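Local coordinates for protein GphF Dehydratase 1 (Archangium violaceum, PDB 6MBF) that probably dehydrates polyketide intermediates and takes part in the olefin rearrangement carried out by the gephyronic acid polyketide synthase, at residues R177-L185 / R240-P251; I214-F224 / T254-A262. All coordinates share one frame; numbering follows the deposited sequence.

Contact 1: residues R177-L185 / R240-P251; sequences REAIGHVCL and REVRVHLRLHPP
Glu178 divides its carboxylate between His245 and Arg247 of the opposing strand. Glu178 OE2 takes both NE (2.8 Å) and NH2 of Arg247, a side-on salt bridge in which the oxygen lies in the guanidinium plane while both nitrogens reach it from one face of the carboxylate, whose plane stands 75° from the guanidinium. Glu178 OE1 accepts His245 NE2 at 2.8 Å, in the ring plane but again above the carboxylate. His245 holds CG opposite its backbone N (chi1 177°), which carries the ring diagonally toward Glu178, with CD2 still touching Ile180 CG1.

The second histidine-carboxylate bond is flatter. His182 NE2 meets the anti lone pair of Glu241 OE2 at 2.7 Å, with ring and carboxylate only 17° apart; Cys184 SG lies against Glu241 CD. On the reverse face Val183 CG2 presses on Val242 CG2 at 3.4 Å, tighter than usual carbon contact, and Ala179 CB rests on Leu246 CG at 3.9 Å. Helix 200-214 packs on this apolar side through Leu202, Cys209 and Leu213.

Beyond the strand end, Arg177 lays one guanidinium face over Pro250 CA, while its NE donates to Leu248 O (3.1 Å) and water 1 links NH2 to the same carbonyl.

Paired backbone bonds at Ala179-Leu246, Gly181-Val244 and Val183-Val242 establish a regular antiparallel pair. One face is mostly polar; the apolar one packs on helix 200-214, as in the hotdog fold of polyketide synthase dehydratases, where an antiparallel sheet wraps round a helix.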
loop_
_atom_site.group_PDB
_atom_site.type_symbol
_atom_site.label_atom_id
_atom_site.label_comp_id
_atom_site.label_asym_id
_atom_site.label_seq_id
_atom_site.Cartn_x
_atom_site.Cartn_y
_atom_site.Cartn_z
ATOM N N ARG A 177 9.116 -0.127 -20.481
ATOM C CA ARG A 177 8.119 -0.238 -19.424
ATOM C C ARG A 177 8.741 -0.513 -18.059
ATOM O O ARG A 177 8.032 -0.947 -17.140
ATOM C CB ARG A 177 7.106 -1.344 -19.746
ATOM C CG ARG A 177 6.288 -1.139 -21.001
ATOM C CD ARG A 177 5.111 -2.102 -21.026
ATOM N NE ARG A 177 5.528 -3.498 -21.081
ATOM C CZ ARG A 177 5.826 -4.143 -22.208
ATOM N NH1 ARG A 177 5.745 -3.515 -23.380
ATOM N NH2 ARG A 177 6.196 -5.416 -22.165
ATOM N N GLU A 178 10.042 -0.278 -17.910
ATOM C CA GLU A 178 10.739 -0.468 -16.651
ATOM C C GLU A 178 11.245 0.861 -16.116
ATOM O O GLU A 178 11.449 1.831 -16.857
ATOM C CB GLU A 178 11.908 -1.445 -16.814
ATOM C CG GLU A 178 11.467 -2.823 -17.260
ATOM C CD GLU A 178 12.578 -3.861 -17.184
ATOM O OE1 GLU A 178 13.560 -3.639 -16.439
ATOM O OE2 GLU A 178 12.456 -4.905 -17.871
ATOM N N ALA A 179 11.437 0.905 -14.799
ATOM C CA ALA A 179 11.938 2.115 -14.168
ATOM C C ALA A 179 12.677 1.747 -12.895
ATOM O O ALA A 179 12.449 0.693 -12.299
ATOM C CB ALA A 179 10.811 3.104 -13.855
ATOM N N ILE A 180 13.568 2.642 -12.481
ATOM C CA ILE A 180 14.163 2.597 -11.153
ATOM C C ILE A 180 13.897 3.933 -10.481
ATOM O O ILE A 180 14.145 4.996 -11.069
ATOM C CB ILE A 180 15.666 2.287 -11.193
ATOM C CG1 ILE A 180 15.880 0.848 -11.652
ATOM C CG2 ILE A 180 16.286 2.505 -9.816
ATOM C CD1 ILE A 180 17.306 0.543 -11.871
ATOM N N GLY A 181 13.350 3.874 -9.278
ATOM C CA GLY A 181 13.043 5.060 -8.513
ATOM C C GLY A 181 13.789 5.015 -7.198
ATOM O O GLY A 181 14.120 3.943 -6.687
ATOM N N HIS A 182 14.083 6.193 -6.672
ATOM C CA HIS A 182 14.650 6.362 -5.343
ATOM C C HIS A 182 13.587 7.055 -4.501
ATOM O O HIS A 182 13.162 8.165 -4.840
ATOM C CB HIS A 182 15.939 7.186 -5.416
ATOM C CG HIS A 182 16.510 7.548 -4.082
ATOM N ND1 HIS A 182 17.265 8.683 -3.880
ATOM C CD2 HIS A 182 16.438 6.925 -2.880
ATOM C CE1 HIS A 182 17.639 8.743 -2.614
ATOM N NE2 HIS A 182 17.155 7.684 -1.988
ATOM N N VAL A 183 13.119 6.383 -3.443
ATOM C CA VAL A 183 12.088 6.927 -2.569
ATOM C C VAL A 183 12.657 7.037 -1.164
ATOM O O VAL A 183 13.400 6.161 -0.703
ATOM C CB VAL A 183 10.767 6.109 -2.562
ATOM C CG1 VAL A 183 10.345 5.705 -3.952
ATOM C CG2 VAL A 183 10.820 4.934 -1.633
ATOM N N CYS A 184 12.311 8.126 -0.489
ATOM C CA CYS A 184 12.856 8.405 0.829
ATOM C C CYS A 184 11.808 9.133 1.651
ATOM O O CYS A 184 11.236 10.129 1.196
ATOM C CB CYS A 184 14.132 9.239 0.714
ATOM S SG CYS A 184 15.032 9.407 2.253
ATOM N N LEU A 185 11.546 8.623 2.850
ATOM C CA LEU A 185 10.626 9.305 3.744
ATOM C C LEU A 185 11.284 10.538 4.337
ATOM O O LEU A 185 12.506 10.616 4.472
ATOM C CB LEU A 185 10.175 8.381 4.865
ATOM C CG LEU A 185 9.415 7.129 4.425
ATOM C CD1 LEU A 185 9.124 6.275 5.620
ATOM C CD2 LEU A 185 8.134 7.487 3.675
ATOM N N ARG A 240 13.101 3.137 5.691
ATOM C CA ARG A 240 12.719 4.515 5.410
ATOM C C ARG A 240 13.110 4.977 4.015
ATOM O O ARG A 240 12.706 6.073 3.609
ATOM C CB ARG A 240 13.359 5.481 6.428
ATOM C CG ARG A 240 13.259 5.036 7.886
ATOM C CD ARG A 240 13.686 6.161 8.832
ATOM N NE ARG A 240 15.077 6.562 8.643
ATOM C CZ ARG A 240 15.621 7.630 9.216
ATOM N NH1 ARG A 240 14.883 8.404 10.003
ATOM N NH2 ARG A 240 16.898 7.928 8.998
ATOM N N GLU A 241 13.870 4.174 3.276
ATOM C CA GLU A 241 14.501 4.636 2.049
ATOM C C GLU A 241 14.854 3.416 1.217
ATOM O O GLU A 241 15.475 2.478 1.732
ATOM C CB GLU A 241 15.753 5.469 2.360
ATOM C CG GLU A 241 16.413 6.084 1.133
ATOM C CD GLU A 241 17.578 6.995 1.488
ATOM O OE1 GLU A 241 17.989 7.020 2.672
ATOM O OE2 GLU A 241 18.093 7.673 0.577
ATOM N N VAL A 242 14.439 3.412 -0.056
ATOM C CA VAL A 242 14.730 2.303 -0.958
ATOM C C VAL A 242 15.004 2.831 -2.357
ATOM O O VAL A 242 14.645 3.959 -2.711
ATOM C CB VAL A 242 13.586 1.259 -1.054
ATOM C CG1 VAL A 242 13.336 0.562 0.288
ATOM C CG2 VAL A 242 12.317 1.909 -1.582
ATOM N N ARG A 243 15.652 1.994 -3.149
ATOM C CA ARG A 243 15.580 2.084 -4.595
ATOM C C ARG A 243 14.649 0.980 -5.067
ATOM O O ARG A 243 14.724 -0.154 -4.589
ATOM C CB ARG A 243 16.960 1.950 -5.240
ATOM C CG ARG A 243 17.893 3.112 -4.907
ATOM C CD ARG A 243 19.132 3.045 -5.796
ATOM N NE ARG A 243 20.039 4.169 -5.567
ATOM C CZ ARG A 243 21.028 4.172 -4.678
ATOM N NH1 ARG A 243 21.259 3.110 -3.913
ATOM N NH2 ARG A 243 21.792 5.248 -4.547
ATOM N N VAL A 244 13.742 1.314 -5.973
ATOM C CA VAL A 244 12.715 0.374 -6.394
ATOM C C VAL A 244 12.836 0.156 -7.893
ATOM O O VAL A 244 12.948 1.119 -8.660
ATOM C CB VAL A 244 11.301 0.855 -6.016
ATOM C CG1 VAL A 244 11.052 2.290 -6.496
ATOM C CG2 VAL A 244 10.258 -0.112 -6.565
ATOM N N HIS A 245 12.847 -1.105 -8.303
ATOM C CA HIS A 245 12.747 -1.463 -9.708
ATOM C C HIS A 245 11.316 -1.907 -9.987
ATOM O O HIS A 245 10.753 -2.703 -9.231
ATOM C CB HIS A 245 13.745 -2.570 -10.056
ATOM C CG HIS A 245 13.655 -3.033 -11.471
ATOM N ND1 HIS A 245 13.590 -4.367 -11.810
ATOM C CD2 HIS A 245 13.582 -2.344 -12.634
ATOM C CE1 HIS A 245 13.502 -4.480 -13.124
ATOM N NE2 HIS A 245 13.491 -3.267 -13.646
ATOM N N LEU A 246 10.715 -1.378 -11.053
ATOM C CA LEU A 246 9.353 -1.747 -11.413
ATOM C C LEU A 246 9.304 -2.167 -12.874
ATOM O O LEU A 246 10.092 -1.693 -13.698
ATOM C CB LEU A 246 8.360 -0.596 -11.165
ATOM C CG LEU A 246 8.428 0.606 -12.116
ATOM C CD1 LEU A 246 7.529 0.417 -13.348
ATOM C CD2 LEU A 246 8.017 1.853 -11.401
ATOM N N ARG A 247 8.375 -3.068 -13.187
ATOM C CA ARG A 247 8.157 -3.500 -14.565
ATOM C C ARG A 247 6.660 -3.567 -14.839
ATOM O O ARG A 247 5.938 -4.344 -14.207
ATOM C CB ARG A 247 8.822 -4.857 -14.848
ATOM C CG ARG A 247 8.519 -5.388 -16.259
ATOM C CD ARG A 247 9.213 -6.733 -16.560
ATOM N NE ARG A 247 10.670 -6.636 -16.522
ATOM C CZ ARG A 247 11.465 -7.362 -15.735
ATOM N NH1 ARG A 247 10.953 -8.259 -14.896
ATOM N NH2 ARG A 247 12.782 -7.192 -15.789
ATOM N N LEU A 248 6.199 -2.759 -15.785
ATOM C CA LEU A 248 4.818 -2.822 -16.231
ATOM C C LEU A 248 4.644 -3.963 -17.223
ATOM O O LEU A 248 5.486 -4.177 -18.100
ATOM C CB LEU A 248 4.415 -1.492 -16.871
ATOM C CG LEU A 248 3.891 -0.439 -15.892
ATOM C CD1 LEU A 248 4.076 0.961 -16.459
ATOM C CD2 LEU A 248 2.416 -0.695 -15.575
ATOM N N HIS A 249 3.550 -4.706 -17.075
ATOM C CA HIS A 249 3.202 -5.731 -18.037
ATOM C C HIS A 249 2.771 -5.073 -19.348
ATOM O O HIS A 249 2.396 -3.900 -19.364
ATOM C CB HIS A 249 2.083 -6.615 -17.482
ATOM C CG HIS A 249 2.505 -7.477 -16.335
ATOM N ND1 HIS A 249 1.792 -8.589 -15.941
ATOM C CD2 HIS A 249 3.570 -7.397 -15.501
ATOM C CE1 HIS A 249 2.394 -9.154 -14.910
ATOM N NE2 HIS A 249 3.477 -8.452 -14.622
ATOM N N PRO A 250 2.826 -5.802 -20.461
ATOM C CA PRO A 250 2.401 -5.226 -21.742
ATOM C C PRO A 250 0.952 -4.781 -21.682
ATOM O O PRO A 250 0.069 -5.557 -21.289
ATOM C CB PRO A 250 2.598 -6.381 -22.742
ATOM C CG PRO A 250 2.791 -7.604 -21.921
ATOM C CD PRO A 250 3.380 -7.157 -20.619
ATOM N N PRO A 251 0.674 -3.533 -22.036
ATOM C CA PRO A 251 -0.702 -3.032 -21.985
ATOM C C PRO A 251 -1.506 -3.524 -23.179
ATOM O O PRO A 251 -0.965 -3.899 -24.219
ATOM C CB PRO A 251 -0.536 -1.508 -22.030
ATOM C CG PRO A 251 0.944 -1.245 -22.136
ATOM C CD PRO A 251 1.608 -2.518 -22.540
HETATM O O HOH W 1 6.432 -6.424 -19.428
#

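Contact 2: residues I214-F224 / T254-A262; sequences IYAHESHREPF and TDHNQTHTA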
loop_
_atom_site.group_PDB
_atom_site.type_symbol
_atom_site.label_atom_id
_atom_site.label_comp_id
_atom_site.label_asym_id
_atom_site.label_seq_id
_atom_site.Cartn_x
_atom_site.Cartn_y
_atom_site.Cartn_z
ATOM N N ILE A 214 2.950 5.187 -16.378
ATOM C CA ILE A 214 1.680 5.104 -17.096
ATOM C C ILE A 214 1.282 6.469 -17.653
ATOM O O ILE A 214 0.962 6.603 -18.838
ATOM C CB ILE A 214 0.583 4.539 -16.174
ATOM C CG1 ILE A 214 0.855 3.065 -15.842
ATOM C CG2 ILE A 214 -0.784 4.717 -16.807
ATOM C CD1 ILE A 214 0.045 2.562 -14.662
ATOM N N TYR A 215 1.307 7.504 -16.808
ATOM C CA TYR A 215 0.724 8.796 -17.161
ATOM C C TYR A 215 1.588 9.582 -18.135
ATOM O O TYR A 215 1.159 10.645 -18.607
ATOM C CB TYR A 215 0.444 9.609 -15.893
ATOM C CG TYR A 215 -0.664 9.004 -15.053
ATOM C CD1 TYR A 215 -0.608 9.019 -13.663
ATOM C CD2 TYR A 215 -1.767 8.408 -15.657
ATOM C CE1 TYR A 215 -1.635 8.465 -12.898
ATOM C CE2 TYR A 215 -2.786 7.847 -14.902
ATOM C CZ TYR A 215 -2.710 7.879 -13.524
ATOM O OH TYR A 215 -3.721 7.327 -12.781
ATOM N N ALA A 216 2.773 9.074 -18.472
ATOM C CA ALA A 216 3.498 9.610 -19.615
ATOM C C ALA A 216 2.747 9.368 -20.918
ATOM O O ALA A 216 2.952 10.109 -21.885
ATOM C CB ALA A 216 4.895 8.997 -19.694
ATOM N N HIS A 217 1.858 8.372 -20.954
ATOM C CA HIS A 217 1.209 7.942 -22.184
ATOM C C HIS A 217 -0.307 8.073 -22.192
ATOM O O HIS A 217 -0.901 7.974 -23.272
ATOM C CB HIS A 217 1.558 6.477 -22.485
ATOM C CG HIS A 217 3.023 6.187 -22.433
ATOM N ND1 HIS A 217 3.887 6.531 -23.450
ATOM C CD2 HIS A 217 3.779 5.594 -21.479
ATOM C CE1 HIS A 217 5.112 6.157 -23.128
ATOM N NE2 HIS A 217 5.076 5.589 -21.936
ATOM N N GLU A 218 -0.952 8.261 -21.043
ATOM C CA GLU A 218 -2.400 8.388 -21.016
ATOM C C GLU A 218 -2.814 9.257 -19.835
ATOM O O GLU A 218 -2.009 9.586 -18.959
ATOM C CB GLU A 218 -3.084 7.009 -20.981
ATOM C CG GLU A 218 -2.611 6.066 -19.882
ATOM C CD GLU A 218 -3.215 4.677 -20.022
ATOM O OE1 GLU A 218 -2.456 3.703 -20.198
ATOM O OE2 GLU A 218 -4.457 4.558 -19.972
ATOM N N SER A 219 -4.093 9.629 -19.827
ATOM C CA SER A 219 -4.583 10.668 -18.929
ATOM C C SER A 219 -4.630 10.195 -17.480
ATOM O O SER A 219 -4.919 9.033 -17.188
ATOM C CB SER A 219 -5.981 11.122 -19.363
ATOM O OG SER A 219 -6.586 11.967 -18.394
ATOM N N HIS A 220 -4.380 11.127 -16.563
ATOM C CA HIS A 220 -4.555 10.859 -15.144
ATOM C C HIS A 220 -5.975 11.148 -14.660
ATOM O O HIS A 220 -6.250 10.988 -13.466
ATOM C CB HIS A 220 -3.535 11.660 -14.321
ATOM C CG HIS A 220 -3.789 13.133 -14.308
ATOM N ND1 HIS A 220 -3.858 13.888 -15.459
ATOM C CD2 HIS A 220 -3.988 13.995 -13.280
ATOM C CE1 HIS A 220 -4.090 15.149 -15.142
ATOM N NE2 HIS A 220 -4.171 15.242 -13.826
ATOM N N ARG A 221 -6.886 11.554 -15.546
ATOM C CA ARG A 221 -8.297 11.558 -15.183
ATOM C C ARG A 221 -8.810 10.120 -15.106
ATOM O O ARG A 221 -8.342 9.238 -15.829
ATOM C CB ARG A 221 -9.123 12.365 -16.192
ATOM C CG ARG A 221 -10.521 12.713 -15.683
ATOM C CD ARG A 221 -11.359 13.497 -16.691
ATOM N NE ARG A 221 -12.079 12.630 -17.623
ATOM C CZ ARG A 221 -13.109 11.855 -17.290
ATOM N NH1 ARG A 221 -13.547 11.816 -16.039
ATOM N NH2 ARG A 221 -13.698 11.105 -18.208
ATOM N N GLU A 222 -9.788 9.886 -14.215
ATOM C CA GLU A 222 -10.228 8.535 -13.862
ATOM C C GLU A 222 -8.999 7.720 -13.467
ATOM O O GLU A 222 -8.650 6.746 -14.152
ATOM C CB GLU A 222 -10.963 7.852 -15.017
ATOM C CG GLU A 222 -11.974 8.715 -15.744
ATOM C CD GLU A 222 -12.227 8.219 -17.156
ATOM O OE1 GLU A 222 -11.757 8.867 -18.120
ATOM O OE2 GLU A 222 -12.878 7.163 -17.299
ATOM N N PRO A 223 -8.335 8.079 -12.371
ATOM C CA PRO A 223 -6.972 7.588 -12.140
ATOM C C PRO A 223 -6.939 6.122 -11.742
ATOM O O PRO A 223 -7.897 5.576 -11.186
ATOM C CB PRO A 223 -6.476 8.478 -10.998
ATOM C CG PRO A 223 -7.720 8.794 -10.236
ATOM C CD PRO A 223 -8.795 8.954 -11.277
ATOM N N PHE A 224 -5.805 5.489 -12.034
ATOM C CA PHE A 224 -5.616 4.090 -11.682
ATOM C C PHE A 224 -5.554 3.911 -10.170
ATOM O O PHE A 224 -4.932 4.704 -9.457
ATOM C CB PHE A 224 -4.342 3.550 -12.328
ATOM C CG PHE A 224 -4.440 3.421 -13.821
ATOM C CD1 PHE A 224 -5.014 2.291 -14.398
ATOM C CD2 PHE A 224 -3.993 4.438 -14.648
ATOM C CE1 PHE A 224 -5.124 2.180 -15.779
ATOM C CE2 PHE A 224 -4.103 4.329 -16.028
ATOM C CZ PHE A 224 -4.666 3.206 -16.590
ATOM N N THR A 254 -2.156 0.963 -26.789
ATOM C CA THR A 254 -1.172 2.040 -26.803
ATOM C C THR A 254 -1.816 3.408 -26.655
ATOM O O THR A 254 -1.101 4.413 -26.573
ATOM C CB THR A 254 -0.355 2.020 -28.102
ATOM O OG1 THR A 254 -1.236 2.210 -29.219
ATOM C CG2 THR A 254 0.386 0.708 -28.254
ATOM N N ASP A 255 -3.145 3.472 -26.637
ATOM C CA ASP A 255 -3.867 4.728 -26.491
ATOM C C ASP A 255 -4.306 4.950 -25.049
ATOM O O ASP A 255 -3.842 5.883 -24.389
ATOM C CB ASP A 255 -5.076 4.744 -27.447
ATOM C CG ASP A 255 -6.012 5.921 -27.195
ATOM O OD1 ASP A 255 -7.237 5.749 -27.364
ATOM O OD2 ASP A 255 -5.538 7.012 -26.816
ATOM N N HIS A 256 -5.155 4.068 -24.529
ATOM C CA HIS A 256 -5.819 4.321 -23.259
ATOM C C HIS A 256 -6.234 2.976 -22.691
ATOM O O HIS A 256 -6.829 2.166 -23.406
ATOM C CB HIS A 256 -7.030 5.242 -23.470
ATOM C CG HIS A 256 -7.769 5.582 -22.219
ATOM N ND1 HIS A 256 -7.530 6.740 -21.506
ATOM C CD2 HIS A 256 -8.757 4.931 -21.560
ATOM C CE1 HIS A 256 -8.336 6.784 -20.461
ATOM N NE2 HIS A 256 -9.089 5.698 -20.470
ATOM N N ASN A 257 -5.899 2.725 -21.428
ATOM C CA ASN A 257 -6.160 1.433 -20.814
ATOM C C ASN A 257 -7.040 1.585 -19.580
ATOM O O ASN A 257 -6.947 2.571 -18.844
ATOM C CB ASN A 257 -4.850 0.737 -20.422
ATOM C CG ASN A 257 -4.008 0.375 -21.620
ATOM O OD1 ASN A 257 -4.232 -0.655 -22.261
ATOM N ND2 ASN A 257 -3.040 1.223 -21.940
ATOM N N GLN A 258 -7.896 0.589 -19.354
ATOM C CA GLN A 258 -8.647 0.533 -18.107
ATOM C C GLN A 258 -7.857 -0.135 -16.993
ATOM O O GLN A 258 -8.143 0.115 -15.816
ATOM C CB GLN A 258 -9.969 -0.213 -18.295
ATOM C CG GLN A 258 -10.985 0.542 -19.133
ATOM C CD GLN A 258 -11.278 1.928 -18.586
ATOM O OE1 GLN A 258 -11.600 2.092 -17.406
ATOM N NE2 GLN A 258 -11.159 2.936 -19.442
ATOM N N THR A 259 -6.881 -0.979 -17.334
ATOM C CA THR A 259 -6.115 -1.709 -16.335
ATOM C C THR A 259 -4.642 -1.746 -16.713
ATOM O O THR A 259 -4.272 -1.642 -17.889
ATOM C CB THR A 259 -6.606 -3.154 -16.154
ATOM O OG1 THR A 259 -6.484 -3.855 -17.398
ATOM C CG2 THR A 259 -8.054 -3.188 -15.689
ATOM N N HIS A 260 -3.806 -1.892 -15.685
ATOM C CA HIS A 260 -2.390 -2.191 -15.831
ATOM C C HIS A 260 -2.004 -3.192 -14.753
ATOM O O HIS A 260 -2.699 -3.340 -13.741
ATOM C CB HIS A 260 -1.501 -0.949 -15.701
ATOM C CG HIS A 260 -1.461 -0.101 -16.928
ATOM N ND1 HIS A 260 -0.684 -0.417 -18.019
ATOM C CD2 HIS A 260 -2.080 1.066 -17.228
ATOM C CE1 HIS A 260 -0.834 0.512 -18.947
ATOM N NE2 HIS A 260 -1.677 1.423 -18.492
ATOM N N THR A 261 -0.884 -3.868 -14.979
ATOM C CA THR A 261 -0.298 -4.774 -13.996
ATOM C C THR A 261 1.191 -4.472 -13.902
ATOM O O THR A 261 1.822 -4.133 -14.907
ATOM C CB THR A 261 -0.535 -6.248 -14.371
ATOM O OG1 THR A 261 -1.937 -6.491 -14.527
ATOM C CG2 THR A 261 0.003 -7.188 -13.289
ATOM N N ALA A 262 1.752 -4.562 -12.694
ATOM C CA ALA A 262 3.166 -4.275 -12.505
ATOM C C ALA A 262 3.749 -5.189 -11.437
ATOM O O ALA A 262 3.053 -5.613 -10.507
ATOM C CB ALA A 262 3.397 -2.806 -12.112
HETATM O O HOH W 2 -3.910 8.493 -24.310
HETATM O O HOH W 3 -0.990 7.073 -25.798
HETATM O O HOH W 4 -5.711 9.065 -22.088
HETATM O O HOH W 5 -11.629 5.404 -18.642
#
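The His260 ring has Ile214 CG1 over one face, 4.0 Å from its centroid and nearly along the ring normal, a CH-pi contact. Two groups meet its edge: Glu218 OE1 and Phe224 CZ. His260 and Phe224 form an offset edge-to-face pair, planes at 63°, with the imidazole edge turned to the phenyl face and His260 CD2 3.4 Å from Phe224 CZ. One face of the His256 ring is approached by Glu218 OE2, while waters 4 and 5 lie at its edge.

With its first torsion at 53°, Glu218 places CG between backbone N and carbonyl carbon, and the chain then extends toward the 254-262 segment. Glu218 OE1 receives His260 NE2 at 3.0 Å and Asn257 ND2 at 3.1 Å from opposite faces of the carboxylate; Glu218 OE2 takes Asn257 N at 2.7 Å on its syn side, tilted out of the carboxylate plane. Asn257 OD1 accepts from Ser253 N, and Arg284 adds a salt bridge to Glu218 OE2.

Without the carboxylate, as with an alanine here, His260 NE2 and both Asn257 nitrogens would probably lose this acceptor and Arg284 a charge partner. Three nearly straight N-H bonds concentrate on one carboxylate, which the nearby arginine is likely to keep ionised; together they tie the post-helix loop to the approach and start of strand 259-267.

Overall arrangement
Strands 241-248 and 259-267 are sheet neighbours, so contacts 1 and 2 adjoin, their centres about 17 Å apart. A probable hydrogen bond from His249 N to Thr261 O (2.8 Å) joins them, and Pro251 packs on His260. Helix 200-214 serves both: its body covers the apolar face of contact 1, and Ile214 of the same helix enters contact 2. Both contacts are partly buried, but contact 1 lies nearer the chain centre and buries more surface, 1011 against 439 Å². Its cohesion rests on repeated backbone pairing, with a salt bridge and two histidine-carboxylate bonds added on one face; contact 2, between loop and strand entry, relies on one carboxylate, aromatic packing and bridging waters.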